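Local coordinates for protein succinate dehydrogenase subunit A (Mycolicibacterium smegmatis MC2 51, PDB 6LUM) that probably oxidises succinate to fumarate as the FAD-carrying flavoprotein subunit of the respiratory succinate dehydrogenase complex, at residues 358-363 with 383-388; 233-238 with 549-554. All coordinates share one frame; numbering follows the deposited sequence.

Contact 1: residues 358-363 with 383-388. With FAD (flavin-adenine dinucleotide), chain Y.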
ATOM      1  N   GLY D 358     -39.363 -27.559   7.897  1.00 17.99           N
ATOM      2  CA  GLY D 358     -39.802 -26.583   8.866  1.00 17.99           C
ATOM      3  C   GLY D 358     -38.655 -25.771   9.428  1.00 17.99           C
ATOM      4  O   GLY D 358     -37.536 -25.775   8.917  1.00 17.99           O
ATOM      5  N   GLY D 359     -38.953 -25.051  10.492  1.00 14.19           N
ATOM      6  CA  GLY D 359     -37.959 -24.236  11.149  1.00 14.19           C
ATOM      7  C   GLY D 359     -38.582 -22.975  11.701  1.00 14.19           C
ATOM      8  O   GLY D 359     -39.781 -22.911  11.919  1.00 14.19           O
ATOM      9  N   ILE D 360     -37.731 -21.980  11.920  1.00 13.11           N
ATOM     10  CA  ILE D 360     -38.119 -20.687  12.478  1.00 13.11           C
ATOM     11  C   ILE D 360     -38.919 -19.906  11.447  1.00 13.11           C
ATOM     12  O   ILE D 360     -38.406 -19.637  10.359  1.00 13.11           O
ATOM     13  CB  ILE D 360     -36.887 -19.881  12.905  1.00 13.11           C
ATOM     14  CG1 ILE D 360     -35.940 -20.733  13.734  1.00 13.11           C
ATOM     15  CG2 ILE D 360     -37.301 -18.683  13.688  1.00 13.11           C
ATOM     16  CD1 ILE D 360     -34.574 -20.149  13.841  1.00 13.11           C
ATOM     17  N   PRO D 361     -40.150 -19.487  11.743  1.00 16.10           N
ATOM     18  CA  PRO D 361     -40.977 -18.824  10.729  1.00 16.10           C
ATOM     19  C   PRO D 361     -40.521 -17.390  10.516  1.00 16.10           C
ATOM     20  O   PRO D 361     -40.503 -16.593  11.452  1.00 16.10           O
ATOM     21  CB  PRO D 361     -42.378 -18.880  11.337  1.00 16.10           C
ATOM     22  CG  PRO D 361     -42.133 -18.859  12.770  1.00 16.10           C
ATOM     23  CD  PRO D 361     -40.844 -19.562  13.033  1.00 16.10           C
ATOM     24  N   THR D 362     -40.160 -17.055   9.280  1.00 19.39           N
ATOM     25  CA  THR D 362     -39.651 -15.730   8.968  1.00 19.39           C
ATOM     26  C   THR D 362     -40.455 -15.117   7.827  1.00 19.39           C
ATOM     27  O   THR D 362     -41.361 -15.738   7.269  1.00 19.39           O
ATOM     28  CB  THR D 362     -38.163 -15.771   8.605  1.00 19.39           C
ATOM     29  OG1 THR D 362     -38.015 -16.175   7.246  1.00 19.39           O
ATOM     30  CG2 THR D 362     -37.425 -16.740   9.475  1.00 19.39           C
ATOM     31  N   THR D 363     -40.123 -13.872   7.498  1.00 26.01           N
ATOM     32  CA  THR D 363     -40.658 -13.169   6.343  1.00 26.01           C
ATOM     33  C   THR D 363     -39.621 -13.149   5.230  1.00 26.01           C
ATOM     34  O   THR D 363     -38.461 -13.513   5.424  1.00 26.01           O
ATOM     35  CB  THR D 363     -41.051 -11.738   6.703  1.00 26.01           C
ATOM     36  OG1 THR D 363     -39.882 -11.001   7.071  1.00 26.01           O
ATOM     37  CG2 THR D 363     -42.004 -11.736   7.858  1.00 26.01           C
ATOM     38  N   GLY D 383     -31.342 -19.739   5.862  1.00 12.10           N
ATOM     39  CA  GLY D 383     -30.771 -21.053   5.659  1.00 12.10           C
ATOM     40  C   GLY D 383     -31.728 -22.195   5.891  1.00 12.10           C
ATOM     41  O   GLY D 383     -32.887 -22.124   5.491  1.00 12.10           O
ATOM     42  N   GLU D 384     -31.256 -23.258   6.523  1.00 14.01           N
ATOM     43  CA  GLU D 384     -32.093 -24.420   6.757  1.00 14.01           C
ATOM     44  C   GLU D 384     -32.835 -24.358   8.080  1.00 14.01           C
ATOM     45  O   GLU D 384     -33.797 -25.108   8.270  1.00 14.01           O
ATOM     46  CB  GLU D 384     -31.259 -25.695   6.702  1.00 14.01           C
ATOM     47  CG  GLU D 384     -32.084 -26.925   6.486  1.00 14.01           C
ATOM     48  CD  GLU D 384     -31.378 -28.196   6.884  1.00 14.01           C
ATOM     49  OE1 GLU D 384     -30.143 -28.271   6.739  1.00 14.01           O
ATOM     50  OE2 GLU D 384     -32.059 -29.130   7.351  1.00 14.01           O
ATOM     51  N   CYS D 385     -32.420 -23.487   8.995  1.00 12.73           N
ATOM     52  CA  CYS D 385     -33.191 -23.279  10.210  1.00 12.73           C
ATOM     53  C   CYS D 385     -34.418 -22.426   9.951  1.00 12.73           C
ATOM     54  O   CYS D 385     -35.425 -22.578  10.644  1.00 12.73           O
ATOM     55  CB  CYS D 385     -32.326 -22.629  11.281  1.00 12.73           C
ATOM     56  SG  CYS D 385     -31.633 -21.061  10.817  1.00 12.73           S
ATOM     57  N   ALA D 386     -34.361 -21.542   8.964  1.00 11.98           N
ATOM     58  CA  ALA D 386     -35.465 -20.653   8.666  1.00 11.98           C
ATOM     59  C   ALA D 386     -36.508 -21.353   7.821  1.00 11.98           C
ATOM     60  O   ALA D 386     -36.197 -22.203   6.989  1.00 11.98           O
ATOM     61  CB  ALA D 386     -34.968 -19.418   7.932  1.00 11.98           C
ATOM     62  N   CYS D 387     -37.759 -20.991   8.047  1.00 14.84           N
ATOM     63  CA  CYS D 387     -38.887 -21.504   7.281  1.00 14.84           C
ATOM     64  C   CYS D 387     -39.621 -20.296   6.729  1.00 14.84           C
ATOM     65  O   CYS D 387     -40.614 -19.844   7.292  1.00 14.84           O
ATOM     66  CB  CYS D 387     -39.782 -22.361   8.131  1.00 14.84           C
ATOM     67  SG  CYS D 387     -41.284 -22.904   7.337  1.00 14.84           S
ATOM     68  N   VAL D 388     -39.124 -19.777   5.608  1.00 19.63           N
ATOM     69  CA  VAL D 388     -39.898 -18.848   4.802  1.00 19.63           C
ATOM     70  C   VAL D 388     -41.024 -19.575   4.091  1.00 19.63           C
ATOM     71  O   VAL D 388     -41.965 -18.940   3.603  1.00 19.63           O
ATOM     72  CB  VAL D 388     -38.965 -18.145   3.797  1.00 19.63           C
ATOM     73  CG1 VAL D 388     -39.686 -17.051   3.047  1.00 19.63           C
ATOM     74  CG2 VAL D 388     -37.747 -17.612   4.496  1.00 19.63           C
TER
HETATM   75  PA  FAD Y 700     -25.224 -25.562   7.613  1.00 47.92           P
HETATM   76  O1A FAD Y 700     -24.290 -25.426   6.436  1.00 60.35           O
HETATM   77  O2A FAD Y 700     -26.102 -26.783   7.741  1.00 49.78           O
HETATM   78  O5B FAD Y 700     -24.357 -25.424   8.962  1.00 56.78           O
HETATM   79  C5B FAD Y 700     -24.816 -24.613  10.042  1.00 44.11           C
HETATM   80  C4B FAD Y 700     -23.676 -23.730  10.533  1.00 52.81           C
HETATM   81  O4B FAD Y 700     -24.105 -22.967  11.664  1.00 51.81           O
HETATM   82  C3B FAD Y 700     -22.477 -24.563  10.958  1.00 50.05           C
HETATM   83  O3B FAD Y 700     -21.371 -24.299  10.084  1.00 55.52           O
HETATM   84  C2B FAD Y 700     -22.189 -24.184  12.404  1.00 47.82           C
HETATM   85  O2B FAD Y 700     -20.871 -23.651  12.589  1.00 66.09           O
HETATM   86  C1B FAD Y 700     -23.223 -23.132  12.779  1.00 53.66           C
HETATM   87  N9A FAD Y 700     -23.990 -23.582  13.968  1.00 52.69           N
HETATM   88  C8A FAD Y 700     -24.930 -24.546  13.981  1.00 42.11           C
HETATM   89  N7A FAD Y 700     -25.439 -24.716  15.228  1.00 48.96           N
HETATM   90  C5A FAD Y 700     -24.816 -23.843  16.042  1.00 47.12           C
HETATM   91  C6A FAD Y 700     -24.874 -23.496  17.482  1.00 47.41           C
HETATM   92  N6A FAD Y 700     -25.725 -24.131  18.323  1.00 50.65           N
HETATM   93  N1A FAD Y 700     -24.050 -22.521  17.927  1.00 47.33           N
HETATM   94  C2A FAD Y 700     -23.200 -21.882  17.102  1.00 51.28           C
HETATM   95  N3A FAD Y 700     -23.094 -22.146  15.787  1.00 51.84           N
HETATM   96  C4A FAD Y 700     -23.861 -23.100  15.206  1.00 48.04           C
HETATM   97  N1  FAD Y 700     -28.844 -29.140  -0.826  1.00 62.94           N
HETATM   98  C2  FAD Y 700     -28.841 -28.887  -2.159  1.00 63.04           C
HETATM   99  O2  FAD Y 700     -29.463 -27.888  -2.581  1.00 56.25           O
HETATM  100  N3  FAD Y 700     -28.196 -29.666  -3.045  1.00 65.67           N
HETATM  101  C4  FAD Y 700     -27.507 -30.753  -2.673  1.00 65.21           C
HETATM  102  O4  FAD Y 700     -26.918 -31.458  -3.521  1.00 66.69           O
HETATM  103  C4X FAD Y 700     -27.461 -31.100  -1.233  1.00 60.33           C
HETATM  104  N5  FAD Y 700     -26.789 -32.180  -0.776  1.00 60.90           N
HETATM  105  C5X FAD Y 700     -26.765 -32.472   0.545  1.00 55.02           C
HETATM  106  C6  FAD Y 700     -26.067 -33.588   0.993  1.00 53.65           C
HETATM  107  C7  FAD Y 700     -26.037 -33.894   2.349  1.00 50.56           C
HETATM  108  C7M FAD Y 700     -25.280 -35.104   2.830  1.00 49.65           C
HETATM  109  C8  FAD Y 700     -26.752 -33.029   3.324  1.00 47.62           C
HETATM  110  C8M FAD Y 700     -26.718 -33.364   4.792  1.00 42.14           C
HETATM  111  C9  FAD Y 700     -27.452 -31.912   2.882  1.00 49.32           C
HETATM  112  C9A FAD Y 700     -27.481 -31.606   1.527  1.00 54.45           C
HETATM  113  N10 FAD Y 700     -28.187 -30.475   1.070  1.00 55.67           N
HETATM  114  C10 FAD Y 700     -28.192 -30.202  -0.310  1.00 57.06           C
HETATM  115  C1' FAD Y 700     -28.901 -29.607   2.010  1.00 52.27           C
HETATM  116  C2' FAD Y 700     -28.266 -28.221   2.005  1.00 57.37           C
HETATM  117  O2' FAD Y 700     -26.839 -28.349   2.033  1.00 60.89           O
HETATM  118  C3' FAD Y 700     -28.726 -27.404   3.206  1.00 54.68           C
HETATM  119  O3' FAD Y 700     -30.010 -26.831   2.930  1.00 59.71           O
HETATM  120  C4' FAD Y 700     -27.731 -26.293   3.524  1.00 52.15           C
HETATM  121  O4' FAD Y 700     -26.400 -26.817   3.464  1.00 56.02           O
HETATM  122  C5' FAD Y 700     -27.986 -25.709   4.909  1.00 53.37           C
HETATM  123  O5' FAD Y 700     -26.817 -25.030   5.361  1.00 50.83           O
HETATM  124  P   FAD Y 700     -26.936 -23.756   6.340  1.00 52.77           P
HETATM  125  O1P FAD Y 700     -26.145 -22.621   5.735  1.00 55.36           O
HETATM  126  O2P FAD Y 700     -28.392 -23.560   6.685  1.00 55.97           O
HETATM  127  O3P FAD Y 700     -26.166 -24.257   7.663  1.00 53.35           O

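Contact 2: residues 233-238 with 549-554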
ATOM      1  N   PRO D 233     -42.421 -19.339  18.215  1.00 18.94           N
ATOM      2  CA  PRO D 233     -42.999 -20.542  17.617  1.00 18.94           C
ATOM      3  C   PRO D 233     -42.056 -21.235  16.640  1.00 18.94           C
ATOM      4  O   PRO D 233     -41.039 -20.689  16.215  1.00 18.94           O
ATOM      5  CB  PRO D 233     -44.216 -19.988  16.881  1.00 18.94           C
ATOM      6  CG  PRO D 233     -43.784 -18.674  16.454  1.00 18.94           C
ATOM      7  CD  PRO D 233     -42.899 -18.131  17.526  1.00 18.94           C
ATOM      8  N   LEU D 234     -42.425 -22.463  16.285  1.00 18.44           N
ATOM      9  CA  LEU D 234     -41.738 -23.221  15.249  1.00 18.44           C
ATOM     10  C   LEU D 234     -42.768 -23.721  14.253  1.00 18.44           C
ATOM     11  O   LEU D 234     -43.837 -24.185  14.644  1.00 18.44           O
ATOM     12  CB  LEU D 234     -40.964 -24.402  15.824  1.00 18.44           C
ATOM     13  CG  LEU D 234     -39.590 -24.132  16.422  1.00 18.44           C
ATOM     14  CD1 LEU D 234     -38.883 -25.427  16.628  1.00 18.44           C
ATOM     15  CD2 LEU D 234     -38.789 -23.245  15.531  1.00 18.44           C
ATOM     16  N   GLU D 235     -42.436 -23.647  12.973  1.00 26.64           N
ATOM     17  CA  GLU D 235     -43.411 -23.809  11.905  1.00 26.64           C
ATOM     18  C   GLU D 235     -43.104 -25.045  11.077  1.00 26.64           C
ATOM     19  O   GLU D 235     -41.971 -25.225  10.630  1.00 26.64           O
ATOM     20  CB  GLU D 235     -43.420 -22.572  11.011  1.00 26.64           C
ATOM     21  CG  GLU D 235     -44.538 -22.535  10.006  1.00 26.64           C
ATOM     22  CD  GLU D 235     -44.253 -21.602   8.853  1.00 26.64           C
ATOM     23  OE1 GLU D 235     -43.983 -20.410   9.090  1.00 26.64           O
ATOM     24  OE2 GLU D 235     -44.297 -22.062   7.698  1.00 26.64           O
ATOM     25  N   ASP D 236     -44.114 -25.892  10.880  1.00 28.52           N
ATOM     26  CA  ASP D 236     -44.061 -26.983   9.906  1.00 28.52           C
ATOM     27  C   ASP D 236     -42.936 -27.969  10.195  1.00 28.52           C
ATOM     28  O   ASP D 236     -42.170 -28.335   9.309  1.00 28.52           O
ATOM     29  CB  ASP D 236     -43.919 -26.430   8.490  1.00 28.52           C
ATOM     30  CG  ASP D 236     -45.219 -26.418   7.733  1.00 28.52           C
ATOM     31  OD1 ASP D 236     -46.188 -27.044   8.208  1.00 28.52           O
ATOM     32  OD2 ASP D 236     -45.268 -25.787   6.656  1.00 28.52           O
ATOM     33  N   MET D 237     -42.855 -28.431  11.438  1.00 22.55           N
ATOM     34  CA  MET D 237     -41.733 -29.270  11.838  1.00 22.55           C
ATOM     35  C   MET D 237     -41.960 -30.752  11.593  1.00 22.55           C
ATOM     36  O   MET D 237     -41.023 -31.534  11.756  1.00 22.55           O
ATOM     37  CB  MET D 237     -41.407 -29.046  13.310  1.00 22.55           C
ATOM     38  CG  MET D 237     -40.509 -27.868  13.553  1.00 22.55           C
ATOM     39  SD  MET D 237     -38.826 -28.148  13.026  1.00 22.55           S
ATOM     40  CE  MET D 237     -38.369 -29.496  14.099  1.00 22.55           C
ATOM     41  N   GLU D 238     -43.154 -31.163  11.202  1.00 22.92           N
ATOM     42  CA  GLU D 238     -43.402 -32.562  10.907  1.00 22.92           C
ATOM     43  C   GLU D 238     -43.060 -32.935   9.478  1.00 22.92           C
ATOM     44  O   GLU D 238     -43.294 -34.077   9.081  1.00 22.92           O
ATOM     45  CB  GLU D 238     -44.860 -32.908  11.179  1.00 22.92           C
ATOM     46  CG  GLU D 238     -45.829 -32.359  10.165  1.00 22.92           C
ATOM     47  CD  GLU D 238     -46.290 -30.965  10.501  1.00 22.92           C
ATOM     48  OE1 GLU D 238     -45.596 -30.277  11.273  1.00 22.92           O
ATOM     49  OE2 GLU D 238     -47.354 -30.554  10.005  1.00 22.92           O
ATOM     50  N   MET D 549     -54.608 -27.256   4.620  1.00 44.96           N
ATOM     51  CA  MET D 549     -53.692 -26.468   3.799  1.00 44.96           C
ATOM     52  C   MET D 549     -53.244 -25.215   4.538  1.00 44.96           C
ATOM     53  O   MET D 549     -53.463 -24.085   4.109  1.00 44.96           O
ATOM     54  CB  MET D 549     -54.325 -26.126   2.457  1.00 44.96           C
ATOM     55  CG  MET D 549     -53.350 -25.471   1.488  1.00 44.96           C
ATOM     56  SD  MET D 549     -54.006 -25.201  -0.162  1.00 44.96           S
ATOM     57  CE  MET D 549     -53.938 -26.869  -0.791  1.00 44.96           C
ATOM     58  N   ARG D 550     -52.618 -25.426   5.690  1.00 37.31           N
ATOM     59  CA  ARG D 550     -52.079 -24.342   6.491  1.00 37.31           C
ATOM     60  C   ARG D 550     -50.797 -24.819   7.151  1.00 37.31           C
ATOM     61  O   ARG D 550     -50.613 -26.010   7.398  1.00 37.31           O
ATOM     62  CB  ARG D 550     -53.077 -23.875   7.552  1.00 37.31           C
ATOM     63  CG  ARG D 550     -54.346 -23.274   6.996  1.00 37.31           C
ATOM     64  CD  ARG D 550     -55.477 -23.335   7.997  1.00 37.31           C
ATOM     65  NE  ARG D 550     -55.700 -24.693   8.474  1.00 37.31           N
ATOM     66  CZ  ARG D 550     -56.703 -25.044   9.268  1.00 37.31           C
ATOM     67  NH1 ARG D 550     -57.577 -24.134   9.670  1.00 37.31           N
ATOM     68  NH2 ARG D 550     -56.835 -26.303   9.658  1.00 37.31           N
ATOM     69  N   HIS D 551     -49.907 -23.878   7.430  1.00 29.93           N
ATOM     70  CA  HIS D 551     -48.723 -24.191   8.205  1.00 29.93           C
ATOM     71  C   HIS D 551     -49.117 -24.424   9.653  1.00 29.93           C
ATOM     72  O   HIS D 551     -49.992 -23.741  10.187  1.00 29.93           O
ATOM     73  CB  HIS D 551     -47.711 -23.056   8.127  1.00 29.93           C
ATOM     74  CG  HIS D 551     -47.173 -22.810   6.754  1.00 29.93           C
ATOM     75  ND1 HIS D 551     -46.493 -23.768   6.037  1.00 29.93           N
ATOM     76  CD2 HIS D 551     -47.199 -21.706   5.975  1.00 29.93           C
ATOM     77  CE1 HIS D 551     -46.130 -23.267   4.871  1.00 29.93           C
ATOM     78  NE2 HIS D 551     -46.545 -22.017   4.809  1.00 29.93           N
ATOM     79  N   THR D 552     -48.477 -25.397  10.285  1.00 29.31           N
ATOM     80  CA  THR D 552     -48.652 -25.636  11.707  1.00 29.31           C
ATOM     81  C   THR D 552     -47.604 -24.851  12.470  1.00 29.31           C
ATOM     82  O   THR D 552     -46.436 -24.831  12.082  1.00 29.31           O
ATOM     83  CB  THR D 552     -48.512 -27.123  12.024  1.00 29.31           C
ATOM     84  OG1 THR D 552     -49.517 -27.864  11.325  1.00 29.31           O
ATOM     85  CG2 THR D 552     -48.662 -27.362  13.504  1.00 29.31           C
ATOM     86  N   MET D 553     -48.012 -24.198  13.550  1.00 30.88           N
ATOM     87  CA  MET D 553     -47.091 -23.448  14.389  1.00 30.88           C
ATOM     88  C   MET D 553     -47.211 -23.951  15.815  1.00 30.88           C
ATOM     89  O   MET D 553     -48.318 -24.165  16.309  1.00 30.88           O
ATOM     90  CB  MET D 553     -47.374 -21.952  14.306  1.00 30.88           C
ATOM     91  CG  MET D 553     -47.269 -21.424  12.899  1.00 30.88           C
ATOM     92  SD  MET D 553     -47.196 -19.640  12.806  1.00 30.88           S
ATOM     93  CE  MET D 553     -45.576 -19.353  13.472  1.00 30.88           C
ATOM     94  N   ALA D 554     -46.076 -24.163  16.465  1.00 24.14           N
ATOM     95  CA  ALA D 554     -46.036 -24.753  17.791  1.00 24.14           C
ATOM     96  C   ALA D 554     -45.377 -23.785  18.755  1.00 24.14           C
ATOM     97  O   ALA D 554     -44.326 -23.212  18.442  1.00 24.14           O
ATOM     98  CB  ALA D 554     -45.283 -26.078  17.772  1.00 24.14           C
TER

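Contact 1: residues 358-363 with 383-388
The first torsion of T362 (chi1 81°) sets OG1 between the backbone N and the carbonyl carbon and CG2 beside the N, presenting one branch to each of two residues opposite. OG1 meets CG2 of V388, the branch that its own chi1 of -173° leaves beside the backbone N, while T362 CG2 lies 3.9 Å from A386 CB. OG1 also donates to the next carbonyl in its own segment, T363 O, from above the carbonyl plane. With an alanine in its place, both branches are gone, and T363 O is likely to lose its hydroxyl donor while V388 CG2 and A386 CB lose their partner. The backbones pair as a parallel two-stranded ladder, 360-361 with 386-387, within the FAD-binding domain. I360 N donates to C385 O at 2.7 Å, in the carbonyl plane. C387 N returns a bond to I360 O at 2.8 Å, from well above the plane of the I360 carbonyl, and T362 N to C387 O (3.5 Å) is weak. At G359 a side chain would run into C385 O. The segment 383-388 follows strand 379-381 at the edge of the five-stranded parallel sheet, and at its start E384 N donates to the FAD phosphate oxygen O2P at 2.9 Å.

Contact 2: residues 233-238 with 549-554
H551 meets two carboxylates, E235 over a ring face and D236 at the edge, where strand 550-556 runs antiparallel to strand 234-235 as the middle member of a three-stranded sheet completed by 565-571. This pairing joins the FAD-binding region to the C-terminal flavoprotein region. E235 OE2 sits over the centre of the H551 ring, 3.1 Å above its plane, with the carboxylate tilted 38° to the ring; the other oxygen, OE1, forms a salt bridge with K570. D236 instead comes to the ring edge, its carboxylate turned 78° from the ring plane. H551 ND1 is modelled as donating to D236 OD2 at 2.4 Å, a length too short to be taken literally at this resolution. Further along, T552 offers its carbonyl to the other segment, just past the end of strand 234-235: D236 N donates to T552 O at 2.8 Å, in the carbonyl plane. The T552 hydroxyl OG1 lies near, but is not hydrogen-bonded to, E238 OE2, which forms a salt bridge with R528. M553 then packs against the E235 chain, CG to CG at 4.1 Å. A bend at chi3 (70°) turns M553 CE to P233 CG, 3.5 Å away, and the two side chains lie side by side. A554 closes the ladder as a hydrogen-bonded pair with L234: A554 N donates to L234 O at 2.9 Å, and L234 N to A554 O at 3.0 Å. That same A554 O also receives a CA-H...O contact from P233 CA, 3.1 Å away.

The centres of the two contacts lie about 10 Å apart, and the chain visits them in the order 233-238, 358-363, 383-388, 549-554, so the pairing of contact 1 falls between the two halves of contact 2. They touch directly: G359 O and E235 N, 3.0 Å apart, probably form a hydrogen bond, and P361 packs on P233 and E235. Strand 234-235 thus has strand 550-556 of the C-terminal region along one edge and the segment 358-363 as a further neighbour. Contact 1 reaches the FAD phosphate, whereas the L234 side chain in contact 2 is about 13 Å from the cofactor. Backbone hydrogen bonds, one only probable, thus run from strand 550-556 through 234-235 and 358-363 to the FAD-binding segment.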